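Local coordinates for ATP phosphoribosyltransferase (Methanobacterium thermoautotrophicum, PDB 2VD3), which probably catalyses the condensation of ATP with 5-phosphoribosyl 1-diphosphate, the first step of histidine biosynthesis, and binds histidine as its inhibitor, at residues G215-L221 against V255-E261; R230-M235 against R270-V274; A116-E121 against V154-T159. One frame throughout, in Å; residues are numbered along the deposited sequence. Where two conformers were deposited one is given.

Contact 1 (G215-L221 against V255-E261); sequences GKRLVML and VHAVVDE. With HIS (histidine), chain C; HIS (histidine), chain B.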
loop_
_atom_site.group_PDB
_atom_site.type_symbol
_atom_site.label_atom_id
_atom_site.label_comp_id
_atom_site.label_asym_id
_atom_site.label_seq_id
_atom_site.Cartn_x
_atom_site.Cartn_y
_atom_site.Cartn_z
ATOM N N GLY A 215 -14.155 -30.780 -7.029
ATOM C CA GLY A 215 -15.271 -31.383 -6.317
ATOM C C GLY A 215 -15.172 -32.894 -6.248
ATOM O O GLY A 215 -16.180 -33.575 -6.035
ATOM N N LYS A 216 -13.971 -33.434 -6.445
ATOM C CA LYS A 216 -13.773 -34.878 -6.339
ATOM C C LYS A 216 -12.739 -35.173 -5.267
ATOM O O LYS A 216 -11.605 -34.697 -5.342
ATOM C CB LYS A 216 -13.316 -35.482 -7.678
ATOM C CG LYS A 216 -14.153 -35.107 -8.893
ATOM C CD LYS A 216 -15.524 -35.739 -8.830
ATOM C CE LYS A 216 -16.194 -35.695 -10.174
ATOM N NZ LYS A 216 -17.665 -35.656 -10.005
ATOM N N ARG A 217 -13.123 -35.961 -4.272
ATOM C CA ARG A 217 -12.189 -36.344 -3.218
ATOM C C ARG A 217 -12.108 -37.863 -3.150
ATOM O O ARG A 217 -13.011 -38.552 -3.641
ATOM C CB ARG A 217 -12.626 -35.778 -1.860
ATOM C CG ARG A 217 -12.747 -34.263 -1.757
ATOM C CD ARG A 217 -11.418 -33.540 -1.969
ATOM N NE ARG A 217 -11.415 -32.226 -1.324
ATOM C CZ ARG A 217 -11.901 -31.104 -1.856
ATOM N NH1 ARG A 217 -11.850 -29.969 -1.161
ATOM N NH2 ARG A 217 -12.435 -31.104 -3.070
ATOM N N LEU A 218 -11.031 -38.378 -2.554
ATOM C CA LEU A 218 -10.885 -39.819 -2.305
ATOM C C LEU A 218 -11.289 -40.151 -0.864
ATOM O O LEU A 218 -10.590 -39.778 0.091
ATOM C CB LEU A 218 -9.449 -40.293 -2.594
ATOM C CG LEU A 218 -9.083 -41.761 -2.326
ATOM C CD1 LEU A 218 -9.671 -42.680 -3.364
ATOM C CD2 LEU A 218 -7.566 -41.943 -2.259
ATOM N N VAL A 219 -12.409 -40.860 -0.725
ATOM C CA VAL A 219 -12.970 -41.188 0.582
ATOM C C VAL A 219 -12.563 -42.593 1.034
ATOM O O VAL A 219 -12.749 -43.560 0.302
ATOM C CB VAL A 219 -14.511 -41.007 0.596
ATOM C CG1 VAL A 219 -15.125 -41.475 1.920
ATOM C CG2 VAL A 219 -14.857 -39.552 0.341
ATOM N N MET A 220 -11.998 -42.678 2.240
ATOM C CA MET A 220 -11.532 -43.942 2.824
ATOM C C MET A 220 -12.230 -44.209 4.156
ATOM O O MET A 220 -12.499 -43.281 4.919
ATOM C CB MET A 220 -10.020 -43.911 3.075
ATOM C CG MET A 220 -9.165 -43.621 1.869
ATOM S SD MET A 220 -7.499 -43.096 2.311
ATOM C CE MET A 220 -6.643 -44.648 2.544
ATOM N N LEU A 221 -12.498 -45.486 4.432
ATOM C CA LEU A 221 -13.175 -45.893 5.668
ATOM C C LEU A 221 -12.812 -47.312 6.093
ATOM O O LEU A 221 -12.448 -48.146 5.261
ATOM C CB LEU A 221 -14.700 -45.767 5.530
ATOM C CG LEU A 221 -15.446 -46.515 4.415
ATOM C CD1 LEU A 221 -15.625 -48.013 4.697
ATOM C CD2 LEU A 221 -16.798 -45.877 4.221
ATOM N N VAL A 255 -12.081 -49.501 2.786
ATOM C CA VAL A 255 -12.724 -49.273 1.501
ATOM C C VAL A 255 -12.441 -47.853 1.033
ATOM O O VAL A 255 -12.667 -46.896 1.784
ATOM C CB VAL A 255 -14.252 -49.483 1.586
ATOM C CG1 VAL A 255 -14.896 -49.306 0.221
ATOM C CG2 VAL A 255 -14.579 -50.852 2.143
ATOM N N HIS A 256 -11.913 -47.713 -0.183
ATOM C CA HIS A 256 -11.651 -46.398 -0.779
ATOM C C HIS A 256 -12.427 -46.204 -2.093
ATOM O O HIS A 256 -12.491 -47.125 -2.907
ATOM C CB HIS A 256 -10.146 -46.191 -1.041
ATOM C CG HIS A 256 -9.239 -46.810 -0.013
ATOM N ND1 HIS A 256 -8.045 -47.411 -0.348
ATOM C CD2 HIS A 256 -9.347 -46.917 1.334
ATOM C CE1 HIS A 256 -7.457 -47.861 0.746
ATOM N NE2 HIS A 256 -8.227 -47.576 1.780
ATOM N N ALA A 257 -12.977 -45.008 -2.293
ATOM C CA ALA A 257 -13.668 -44.653 -3.526
ATOM C C ALA A 257 -13.576 -43.156 -3.759
ATOM O O ALA A 257 -13.572 -42.364 -2.813
ATOM C CB ALA A 257 -15.117 -45.091 -3.471
ATOM N N VAL A 258 -13.478 -42.779 -5.029
ATOM C CA VAL A 258 -13.560 -41.380 -5.432
ATOM C C VAL A 258 -15.028 -40.965 -5.314
ATOM O O VAL A 258 -15.919 -41.662 -5.809
ATOM C CB VAL A 258 -13.066 -41.182 -6.884
ATOM C CG1 VAL A 258 -13.030 -39.696 -7.245
ATOM C CG2 VAL A 258 -11.696 -41.823 -7.086
ATOM N N VAL A 259 -15.285 -39.864 -4.611
ATOM C CA VAL A 259 -16.660 -39.387 -4.451
ATOM C C VAL A 259 -16.768 -37.887 -4.742
ATOM O O VAL A 259 -15.848 -37.125 -4.458
ATOM C CB VAL A 259 -17.271 -39.742 -3.057
ATOM C CG1 VAL A 259 -16.701 -41.051 -2.510
ATOM C CG2 VAL A 259 -17.068 -38.630 -2.059
ATOM N N ASP A 260 -17.891 -37.472 -5.318
ATOM C CA ASP A 260 -18.131 -36.063 -5.573
ATOM C C ASP A 260 -18.599 -35.328 -4.319
ATOM O O ASP A 260 -19.334 -35.890 -3.515
ATOM C CB ASP A 260 -19.157 -35.878 -6.687
ATOM C CG ASP A 260 -19.231 -34.446 -7.159
ATOM O OD1 ASP A 260 -18.316 -34.013 -7.890
ATOM O OD2 ASP A 260 -20.185 -33.743 -6.778
ATOM N N GLU A 261 -18.187 -34.067 -4.183
ATOM C CA GLU A 261 -18.531 -33.231 -3.024
ATOM C C GLU A 261 -20.030 -33.039 -2.773
ATOM O O GLU A 261 -20.435 -32.844 -1.629
ATOM C CB GLU A 261 -17.839 -31.870 -3.113
ATOM C CG GLU A 261 -16.328 -31.931 -2.884
ATOM C CD GLU A 261 -15.926 -31.723 -1.430
ATOM O OE1 GLU A 261 -15.181 -30.756 -1.166
ATOM O OE2 GLU A 261 -16.339 -32.518 -0.556
HETATM N N HIS C . -6.826 -48.638 8.272
HETATM C CA HIS C . -6.030 -47.402 8.572
HETATM C C HIS C . -6.383 -46.832 9.939
HETATM O O HIS C . -5.687 -45.958 10.453
HETATM C CB HIS C . -6.252 -46.336 7.494
HETATM C CG HIS C . -7.693 -45.991 7.270
HETATM N ND1 HIS C . -8.349 -46.268 6.089
HETATM C CD2 HIS C . -8.602 -45.393 8.075
HETATM C CE1 HIS C . -9.603 -45.857 6.178
HETATM N NE2 HIS C . -9.782 -45.326 7.376
HETATM O OXT HIS C . -7.378 -47.226 10.563
HETATM N N HIS B . -11.352 -47.976 -7.084
HETATM C CA HIS B . -11.805 -46.622 -6.620
HETATM C C HIS B . -12.721 -45.962 -7.643
HETATM O O HIS B . -13.365 -44.956 -7.352
HETATM C CB HIS B . -10.605 -45.712 -6.339
HETATM C CG HIS B . -9.658 -45.583 -7.492
HETATM N ND1 HIS B . -8.366 -46.065 -7.453
HETATM C CD2 HIS B . -9.815 -45.027 -8.717
HETATM C CE1 HIS B . -7.769 -45.813 -8.605
HETATM N NE2 HIS B . -8.630 -45.187 -9.390
HETATM O OXT HIS B . -12.834 -46.414 -8.791
#
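Val-219 laps over Val-259 at about a right angle. Its CG2 branch lies 3.4 Å from CG2 of Val-259 and also meets the CG1 branch. On the same sheet face, Leu-221 runs side by side with Val-255, with CD1 of Leu-221 3.7 Å from CB of Val-255. Helix 264-272 backs this face: Val-264 and Leu-267 pack on Val-259, and Leu-271 on Leu-221.

Backbone bonds join the strands in hydrogen-bonded pairs, among them Val-259 N to Arg-217 O at 2.8 Å. Where strand 216-221 begins, Lys-216 and Asp-260 form a salt bridge, with NZ 2.8 Å from OD1. The amine meets that oxygen from above the carboxylate plane. The Asp-260 carboxylate swings anti to its own backbone nitrogen (chi1 -169°), which places it beside the lysine.

Glu-261 OE1 lies over one face of the Arg-217 guanidinium, 3.4 Å from NH2. This is attraction of charges without a directed N-H. The stronger partners belong to a second subunit: its Glu-285 binds Arg-217 and its Arg-286 binds Glu-261.

The backbone of Val-258 donates to the carboxylate O of the bound histidine of chain B, at 3.2 Å and 171°. The strands are the middle pair of a four-stranded antiparallel sheet of order 2-3-1-4, with both helices of the domain packed on it: a ferredoxin-like βαββαβ fold, here the C-terminal domain that carries the histidine pocket.

Contact 2 (R230-M235 against R270-V274); sequences RVRALM and RLKAV
Arg-230 crosses Val-274 obliquely and touches it from CB to the guanidinium. Its CB starts 3.8 Å from CG2 of Val-274, with the CG1 branch slightly farther off. The chain then runs extended to CD, which sits 3.7 Å from the same CG2. A bend at chi3 (-62°) lays the guanidinium over that methyl, and NE comes to 3.4 Å from CG2 of Val-274. The methyl touches one face of the group near its rim. At the tip, NH1 finds its polar partner in Asn-227 of the same chain.

Deeper in, the other Val-274 branch, CG1, meets CG2 of Val-231 at 3.9 Å. Leu-234 reaches across to the second helix with both branches. CD1 touches CD2 of Leu-271 at 3.8 Å, while CD2 rests on the CB of Arg-270 at the same distance. Met-235 crosses Leu-271 at about a right angle, its CG 4.0 Å from CD2 of Leu-271. Leu-221 of the sheet also packs on Met-235.

The two segments meet mainly through apolar side chains, without a hydrogen bond or salt bridge between them. The contact therefore probably depends on fit and burial of apolar groups, with Arg-230 offering its stem and a guanidinium face.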
loop_
_atom_site.group_PDB
_atom_site.type_symbol
_atom_site.label_atom_id
_atom_site.label_comp_id
_atom_site.label_asym_id
_atom_site.label_seq_id
_atom_site.Cartn_x
_atom_site.Cartn_y
_atom_site.Cartn_z
ATOM N N ARG A 230 -23.322 -53.339 1.994
ATOM C CA ARG A 230 -24.048 -52.065 1.957
ATOM C C ARG A 230 -23.143 -50.881 1.589
ATOM O O ARG A 230 -23.615 -49.881 1.045
ATOM C CB ARG A 230 -24.792 -51.814 3.273
ATOM C CG ARG A 230 -26.047 -52.674 3.432
ATOM C CD ARG A 230 -26.798 -52.381 4.726
ATOM N NE ARG A 230 -25.994 -52.662 5.916
ATOM C CZ ARG A 230 -26.469 -52.697 7.160
ATOM N NH1 ARG A 230 -25.648 -52.955 8.168
ATOM N NH2 ARG A 230 -27.757 -52.478 7.400
ATOM N N VAL A 231 -21.848 -51.018 1.873
ATOM C CA VAL A 231 -20.849 -50.012 1.506
ATOM C C VAL A 231 -20.583 -49.981 -0.011
ATOM O O VAL A 231 -20.273 -48.919 -0.559
ATOM C CB VAL A 231 -19.528 -50.203 2.300
ATOM C CG1 VAL A 231 -18.487 -49.159 1.902
ATOM C CG2 VAL A 231 -19.791 -50.136 3.803
ATOM N N ARG A 232 -20.706 -51.138 -0.672
ATOM C CA ARG A 232 -20.618 -51.240 -2.141
ATOM C C ARG A 232 -21.651 -50.345 -2.800
ATOM O O ARG A 232 -21.314 -49.517 -3.643
ATOM C CB ARG A 232 -20.881 -52.670 -2.627
ATOM C CG ARG A 232 -19.850 -53.705 -2.265
ATOM C CD ARG A 232 -20.297 -55.090 -2.723
ATOM N N ALA A 233 -22.910 -50.529 -2.404
ATOM C CA ALA A 233 -24.035 -49.776 -2.960
ATOM C C ALA A 233 -23.969 -48.278 -2.655
ATOM O O ALA A 233 -24.544 -47.473 -3.385
ATOM C CB ALA A 233 -25.366 -50.366 -2.482
ATOM N N LEU A 234 -23.269 -47.907 -1.582
ATOM C CA LEU A 234 -23.153 -46.503 -1.181
ATOM C C LEU A 234 -21.984 -45.790 -1.866
ATOM O O LEU A 234 -22.046 -44.585 -2.128
ATOM C CB LEU A 234 -23.024 -46.377 0.342
ATOM C CG LEU A 234 -24.189 -46.793 1.246
ATOM C CD1 LEU A 234 -23.754 -46.730 2.698
ATOM C CD2 LEU A 234 -25.446 -45.951 1.021
ATOM N N MET A 235 -20.923 -46.542 -2.150
ATOM C CA MET A 235 -19.726 -45.987 -2.759
ATOM C C MET A 235 -19.405 -46.678 -4.082
ATOM O O MET A 235 -18.471 -47.479 -4.136
ATOM C CB MET A 235 -18.525 -46.134 -1.815
ATOM C CG MET A 235 -18.660 -45.449 -0.475
ATOM S SD MET A 235 -17.128 -44.615 -0.039
ATOM C CE MET A 235 -16.081 -45.961 0.475
ATOM N N ARG A 270 -25.078 -41.965 5.761
ATOM C CA ARG A 270 -25.380 -43.296 5.240
ATOM C C ARG A 270 -24.293 -44.332 5.567
ATOM O O ARG A 270 -24.596 -45.495 5.842
ATOM C CB ARG A 270 -25.645 -43.224 3.730
ATOM C CG ARG A 270 -27.130 -43.163 3.375
ATOM C CD ARG A 270 -27.383 -42.524 2.009
ATOM N NE ARG A 270 -28.002 -41.195 2.109
ATOM C CZ ARG A 270 -29.259 -40.912 1.759
ATOM N NH1 ARG A 270 -30.056 -41.855 1.264
ATOM N NH2 ARG A 270 -29.725 -39.678 1.897
ATOM N N LEU A 271 -23.033 -43.905 5.552
ATOM C CA LEU A 271 -21.916 -44.781 5.924
ATOM C C LEU A 271 -21.885 -45.099 7.422
ATOM O O LEU A 271 -21.739 -46.264 7.800
ATOM C CB LEU A 271 -20.567 -44.202 5.473
ATOM C CG LEU A 271 -20.281 -44.049 3.975
ATOM C CD1 LEU A 271 -19.001 -43.234 3.747
ATOM C CD2 LEU A 271 -20.227 -45.400 3.254
ATOM N N LYS A 272 -22.028 -44.068 8.259
ATOM C CA LYS A 272 -22.027 -44.222 9.721
ATOM C C LYS A 272 -23.136 -45.154 10.221
ATOM O O LYS A 272 -22.907 -45.981 11.106
ATOM C CB LYS A 272 -22.144 -42.859 10.414
ATOM C CG LYS A 272 -20.918 -41.952 10.270
ATOM C CD LYS A 272 -19.699 -42.465 11.024
ATOM C CE LYS A 272 -19.862 -42.342 12.533
ATOM N NZ LYS A 272 -18.802 -43.118 13.236
ATOM N N ALA A 273 -24.324 -45.012 9.637
ATOM C CA ALA A 273 -25.487 -45.836 9.969
ATOM C C ALA A 273 -25.297 -47.316 9.597
ATOM O O ALA A 273 -26.035 -48.180 10.072
ATOM C CB ALA A 273 -26.735 -45.269 9.301
ATOM N N VAL A 274 -24.301 -47.600 8.757
ATOM C CA VAL A 274 -24.009 -48.968 8.320
ATOM C C VAL A 274 -22.822 -49.594 9.080
ATOM O O VAL A 274 -22.564 -50.796 8.975
ATOM C CB VAL A 274 -23.866 -49.040 6.764
ATOM C CG1 VAL A 274 -22.807 -50.052 6.305
ATOM C CG2 VAL A 274 -25.220 -49.342 6.132
#

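Contact 3 (A116-E121 against V154-T159); sequences AVIATE and VADLIT
Ala-119 and Ala-155 meet methyl to methyl, with their CB atoms 3.6 Å apart. This is the close-packed part of the contact. Two small side chains bring the segment just before strand 157-159 close to strand 117-120. CG1 of Val-117 adds to it, 4.0 Å from CB of Ala-155.

On the sheet face of Ile-118, CG1 of that residue crosses Leu-157 obliquely and comes 3.8 Å from its CD1. Leu-130 of helix 123-132 and Leu-98 of strand 94-101 also pack on Ile-118 and bury it. The backbones pair in parallel. Leu-157 N donates to Val-117 O at 2.9 Å. Ala-119 N donates to Leu-157 O, and Thr-159 N to Ala-119 O. Further along, Thr-120 and Thr-159 bring their hydroxyls together, but the place of the Thr-159 oxygen is doubtful.

The solvent side is held by Asp-156. Its carboxylate turns back beside its own backbone nitrogen (chi1 -53°) and takes the N-H of Val-117 on OD2, at 3.0 Å and 175°. The donor comes on the anti side, slightly out of the carboxylate plane. Here a polar bond, rather than methyl packing, makes the contact. OD1 of Asp-156 binds a methylpentanediol molecule, probably from the crystallisation liquor.

Strand 117-120 also pairs in parallel with strand 138-141, and helix 123-132 connects the two, a beta-alpha-beta crossover. Such parallel strands with flanking helices belong to the periplasmic-binding-protein-like fold of the catalytic part of the HisG family.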
loop_
_atom_site.group_PDB
_atom_site.type_symbol
_atom_site.label_atom_id
_atom_site.label_comp_id
_atom_site.label_asym_id
_atom_site.label_seq_id
_atom_site.Cartn_x
_atom_site.Cartn_y
_atom_site.Cartn_z
ATOM N N ALA A 116 -31.632 6.374 -25.517
ATOM C CA ALA A 116 -31.134 5.884 -24.231
ATOM C C ALA A 116 -29.622 5.793 -24.192
ATOM O O ALA A 116 -28.988 5.365 -25.156
ATOM C CB ALA A 116 -31.753 4.546 -23.872
ATOM N N VAL A 117 -29.051 6.216 -23.071
ATOM C CA VAL A 117 -27.607 6.147 -22.876
ATOM C C VAL A 117 -27.271 4.970 -21.969
ATOM O O VAL A 117 -27.885 4.793 -20.915
ATOM C CB VAL A 117 -27.037 7.477 -22.320
ATOM C CG1 VAL A 117 -25.550 7.356 -22.044
ATOM C CG2 VAL A 117 -27.307 8.620 -23.304
ATOM N N ILE A 118 -26.318 4.152 -22.414
ATOM C CA ILE A 118 -25.816 3.032 -21.621
ATOM C C ILE A 118 -24.333 3.216 -21.345
ATOM O O ILE A 118 -23.541 3.370 -22.280
ATOM C CB ILE A 118 -26.027 1.672 -22.326
ATOM C CG1 ILE A 118 -27.500 1.480 -22.701
ATOM C CG2 ILE A 118 -25.535 0.523 -21.429
ATOM C CD1 ILE A 118 -27.726 0.461 -23.818
ATOM N N ALA A 119 -23.973 3.193 -20.062
ATOM C CA ALA A 119 -22.584 3.279 -19.633
ATOM C C ALA A 119 -22.021 1.875 -19.438
ATOM O O ALA A 119 -22.695 0.990 -18.901
ATOM C CB ALA A 119 -22.465 4.081 -18.340
ATOM N N THR A 120 -20.779 1.678 -19.867
ATOM C CA THR A 120 -20.198 0.356 -19.891
ATOM C C THR A 120 -18.680 0.413 -19.770
ATOM O O THR A 120 -18.064 1.453 -19.988
ATOM C CB THR A 120 -20.595 -0.397 -21.183
ATOM O OG1 THR A 120 -20.210 -1.777 -21.084
ATOM C CG2 THR A 120 -19.937 0.232 -22.409
ATOM N N GLU A 121 -18.086 -0.711 -19.392
ATOM C CA GLU A 121 -16.648 -0.868 -19.527
ATOM C C GLU A 121 -16.372 -1.732 -20.744
ATOM O O GLU A 121 -15.221 -1.907 -21.131
ATOM C CB GLU A 121 -16.037 -1.464 -18.265
ATOM C CG GLU A 121 -16.213 -0.577 -17.051
ATOM C CD GLU A 121 -15.445 -1.078 -15.858
ATOM O OE1 GLU A 121 -16.085 -1.327 -14.819
ATOM O OE2 GLU A 121 -14.210 -1.236 -15.961
ATOM N N VAL A 154 -25.016 10.660 -16.150
ATOM C CA VAL A 154 -24.257 10.331 -17.364
ATOM C C VAL A 154 -25.000 9.324 -18.218
ATOM O O VAL A 154 -24.941 9.391 -19.448
ATOM C CB VAL A 154 -22.846 9.765 -17.038
ATOM C CG1 VAL A 154 -22.220 9.107 -18.262
ATOM C CG2 VAL A 154 -21.942 10.860 -16.517
ATOM N N ALA A 155 -25.699 8.400 -17.562
ATOM C CA ALA A 155 -26.377 7.303 -18.251
ATOM C C ALA A 155 -27.748 6.980 -17.666
ATOM O O ALA A 155 -28.001 7.216 -16.484
ATOM C CB ALA A 155 -25.502 6.058 -18.227
ATOM N N ASP A 156 -28.624 6.440 -18.511
ATOM C CA ASP A 156 -29.893 5.863 -18.075
ATOM C C ASP A 156 -29.674 4.422 -17.621
ATOM O O ASP A 156 -30.227 3.993 -16.612
ATOM C CB ASP A 156 -30.920 5.898 -19.210
ATOM C CG ASP A 156 -31.081 7.281 -19.812
ATOM O OD1 ASP A 156 -31.488 8.213 -19.083
ATOM O OD2 ASP A 156 -30.803 7.433 -21.020
ATOM N N LEU A 157 -28.862 3.684 -18.375
ATOM C CA LEU A 157 -28.573 2.278 -18.088
ATOM C C LEU A 157 -27.078 2.005 -17.972
ATOM O O LEU A 157 -26.239 2.785 -18.430
ATOM C CB LEU A 157 -29.154 1.375 -19.174
ATOM C CG LEU A 157 -30.629 1.507 -19.539
ATOM C CD1 LEU A 157 -30.867 0.948 -20.924
ATOM C CD2 LEU A 157 -31.483 0.798 -18.516
ATOM N N ILE A 158 -26.752 0.878 -17.355
ATOM C CA ILE A 158 -25.366 0.475 -17.200
ATOM C C ILE A 158 -25.215 -0.986 -17.568
ATOM O O ILE A 158 -26.197 -1.712 -17.671
ATOM C CB ILE A 158 -24.835 0.718 -15.747
ATOM C CG1 ILE A 158 -25.460 -0.265 -14.751
ATOM C CG2 ILE A 158 -25.090 2.163 -15.306
ATOM C CD1 ILE A 158 -24.620 -0.515 -13.507
ATOM N N THR A 159 -23.980 -1.403 -17.795
ATOM C CA THR A 159 -23.655 -2.813 -17.823
ATOM C C THR A 159 -22.833 -3.051 -16.577
ATOM O O THR A 159 -22.263 -2.112 -16.018
ATOM C CB THR A 159 -22.843 -3.227 -19.070
ATOM O OG1 THR A 159 -21.524 -2.678 -18.995
ATOM C CG2 THR A 159 -23.534 -2.777 -20.359
#

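Overall arrangement
From the N terminus, contact 3 comes first. It closes the loop from 116-121 to 154-159, which holds helix 123-132 and strand 138-141. Contacts 1 and 2 follow in the C-terminal domain, and they cross: 215-221, 230-235, 255-261 and 270-274 alternate between them. Each strand of contact 1 is followed in the chain by a helix of contact 2. Contact 1 joins the two central strands and contact 2 joins the two helices laid on them. The layers touch, with CG1 of Val-255 3.6 Å from CE of Met-235. Contact 3 belongs to a separate domain, its centre about 48 Å from that of contact 1.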